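Local structure of transcriptional regulator, MarR family (4XRF) at residues S117-L121 / Q122-D126. The protein probably binds DNA as a winged helix-turn-helix transcription factor of the MarR family, regulating gene expression. Numbering follows the deposited sequence.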
loop_
_atom_site.group_PDB
_atom_site.type_symbol
_atom_site.label_atom_id
_atom_site.label_comp_id
_atom_site.label_asym_id
_atom_site.label_seq_id
_atom_site.Cartn_x
_atom_site.Cartn_y
_atom_site.Cartn_z
ATOM N N SER A 117 17.218 5.234 -16.861
ATOM C CA SER A 117 18.213 5.744 -17.785
ATOM C C SER A 117 19.570 5.082 -17.509
ATOM O O SER A 117 20.499 5.189 -18.309
ATOM C CB SER A 117 18.311 7.274 -17.681
ATOM O OG SER A 117 19.230 7.689 -16.674
ATOM N N HIS A 118 19.672 4.406 -16.365
ATOM C CA HIS A 118 20.889 3.681 -16.001
ATOM C C HIS A 118 20.836 2.228 -16.486
ATOM O O HIS A 118 21.799 1.472 -16.327
ATOM C CB HIS A 118 21.131 3.746 -14.487
ATOM C CG HIS A 118 21.618 5.075 -14.004
ATOM N ND1 HIS A 118 22.956 5.403 -13.954
ATOM C CD2 HIS A 118 20.946 6.155 -13.547
ATOM C CE1 HIS A 118 23.086 6.634 -13.489
ATOM N NE2 HIS A 118 21.882 7.113 -13.233
ATOM N N LEU A 119 19.699 1.836 -17.053
ATOM C CA LEU A 119 19.605 0.551 -17.744
ATOM C C LEU A 119 19.750 0.785 -19.235
ATOM O O LEU A 119 19.085 1.667 -19.793
ATOM C CB LEU A 119 18.268 -0.154 -17.471
ATOM C CG LEU A 119 17.814 -0.507 -16.049
ATOM C CD1 LEU A 119 16.443 -1.155 -16.105
ATOM C CD2 LEU A 119 18.801 -1.413 -15.326
ATOM N N GLU A 120 20.614 -0.004 -19.871
ATOM C CA GLU A 120 20.679 -0.104 -21.334
ATOM C C GLU A 120 19.298 -0.334 -21.934
ATOM O O GLU A 120 18.453 -0.972 -21.304
ATOM C CB GLU A 120 21.544 -1.289 -21.730
ATOM C CG GLU A 120 22.946 -0.931 -22.173
ATOM C CD GLU A 120 23.854 -2.139 -22.152
ATOM O OE1 GLU A 120 23.317 -3.272 -22.139
ATOM O OE2 GLU A 120 25.092 -1.958 -22.129
ATOM N N LEU A 121 19.090 0.170 -23.151
ATOM C CA LEU A 121 17.888 -0.107 -23.935
ATOM C C LEU A 121 17.599 -1.609 -23.998
ATOM O O LEU A 121 16.466 -2.030 -23.758
ATOM C CB LEU A 121 17.994 0.497 -25.341
ATOM C CG LEU A 121 16.867 0.221 -26.345
ATOM C CD1 LEU A 121 15.538 0.813 -25.916
ATOM C CD2 LEU A 121 17.252 0.756 -27.713
ATOM N N GLN A 122 18.633 -2.402 -24.275
ATOM C CA GLN A 122 18.518 -3.862 -24.294
ATOM C C GLN A 122 18.116 -4.478 -22.934
ATOM O O GLN A 122 17.391 -5.467 -22.894
ATOM C CB GLN A 122 19.782 -4.523 -24.890
ATOM C CG GLN A 122 21.126 -4.037 -24.333
ATOM C CD GLN A 122 21.807 -2.931 -25.153
ATOM O OE1 GLN A 122 21.188 -1.932 -25.535
ATOM N NE2 GLN A 122 23.105 -3.102 -25.396
ATOM N N GLU A 123 18.567 -3.889 -21.829
ATOM C CA GLU A 123 18.153 -4.340 -20.491
ATOM C C GLU A 123 16.692 -3.998 -20.192
ATOM O O GLU A 123 16.010 -4.772 -19.546
ATOM C CB GLU A 123 19.062 -3.769 -19.393
ATOM C CG GLU A 123 20.481 -4.324 -19.410
ATOM C CD GLU A 123 21.400 -3.637 -18.412
ATOM O OE1 GLU A 123 21.349 -2.385 -18.276
ATOM O OE2 GLU A 123 22.202 -4.356 -17.768
ATOM N N ARG A 124 16.232 -2.837 -20.652
ATOM C CA ARG A 124 14.825 -2.457 -20.555
ATOM C C ARG A 124 13.928 -3.398 -21.349
ATOM O O ARG A 124 12.859 -3.779 -20.862
ATOM C CB ARG A 124 14.609 -1.016 -20.999
ATOM C CG ARG A 124 14.898 -0.008 -19.899
ATOM C CD ARG A 124 14.865 1.402 -20.441
ATOM N NE ARG A 124 16.171 1.818 -20.932
ATOM C CZ ARG A 124 16.357 2.750 -21.858
ATOM N NH1 ARG A 124 15.326 3.365 -22.418
ATOM N NH2 ARG A 124 17.580 3.054 -22.236
ATOM N N GLU A 125 14.381 -3.785 -22.546
ATOM C CA GLU A 125 13.666 -4.763 -23.377
ATOM C C GLU A 125 13.542 -6.117 -22.657
ATOM O O GLU A 125 12.459 -6.702 -22.646
ATOM C CB GLU A 125 14.317 -4.920 -24.768
ATOM C CG GLU A 125 14.235 -3.658 -25.626
ATOM C CD GLU A 125 14.996 -3.715 -26.955
ATOM O OE1 GLU A 125 16.133 -4.257 -27.017
ATOM O OE2 GLU A 125 14.453 -3.179 -27.952
ATOM N N ASP A 126 14.636 -6.582 -22.040
ATOM C CA ASP A 126 14.650 -7.832 -21.249
ATOM C C ASP A 126 13.642 -7.800 -20.092
ATOM O O ASP A 126 12.899 -8.750 -19.889
ATOM C CB ASP A 126 16.038 -8.105 -20.646
ATOM C CG ASP A 126 17.097 -8.464 -21.689
ATOM O OD1 ASP A 126 16.773 -9.141 -22.699
ATOM O OD2 ASP A 126 18.277 -8.084 -21.474
#
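Arg124 and Glu123 reach back from the first turn of helix 121-139 and hold the two sides of one peptide unit, the link from Leu119 to Glu120. The guanidinium of Arg124 gives a pair of bent hydrogen bonds to one oxygen, Leu119 O: NE, 3.1 Å away, lies above the carbonyl plane, whereas NH2, at 3.2 Å, approaches in that plane. The chain turns at chi3 (-89°) and swings the flat group back over the helix start, where Leu121 CA sits 3.4 Å above one face, toward its edge. Arginine suits this place because its length and its several N-H groups let it serve two subunits, NH1 bonding to Thr2 O of the second subunit.

Glu123 takes the N-H of the same peptide. With CG anti to its carbonyl carbon (chi1 -68°) and the chain extended beyond, it brings OE1 to 3.0 Å from Glu120 N, which meets the oxygen on its anti side. Lys133 of the second subunit forms a salt bridge to this OE1, probably neutralising Glu123 and so easing its repulsion with Glu120, whose OE1 is 4.4 Å from Glu123 OE1. Leu119, apolar as suits its buried position, runs roughly perpendicular to Glu123 and packs on Ile137 of the second subunit. The Glu120 and Gln122 side chains pass at a slant, carboxylate and amide planes 32° apart, with Glu120 OE1 3.2 Å from Gln122 CG.

Glu120 is the N-cap residue, and Glu123 returns its carboxylate to the N-cap N-H; this is half of a capping box, the reciprocal bond from Glu123 N to the Glu120 carboxylate not being formed, at the subunit interface of a MarR-family protein.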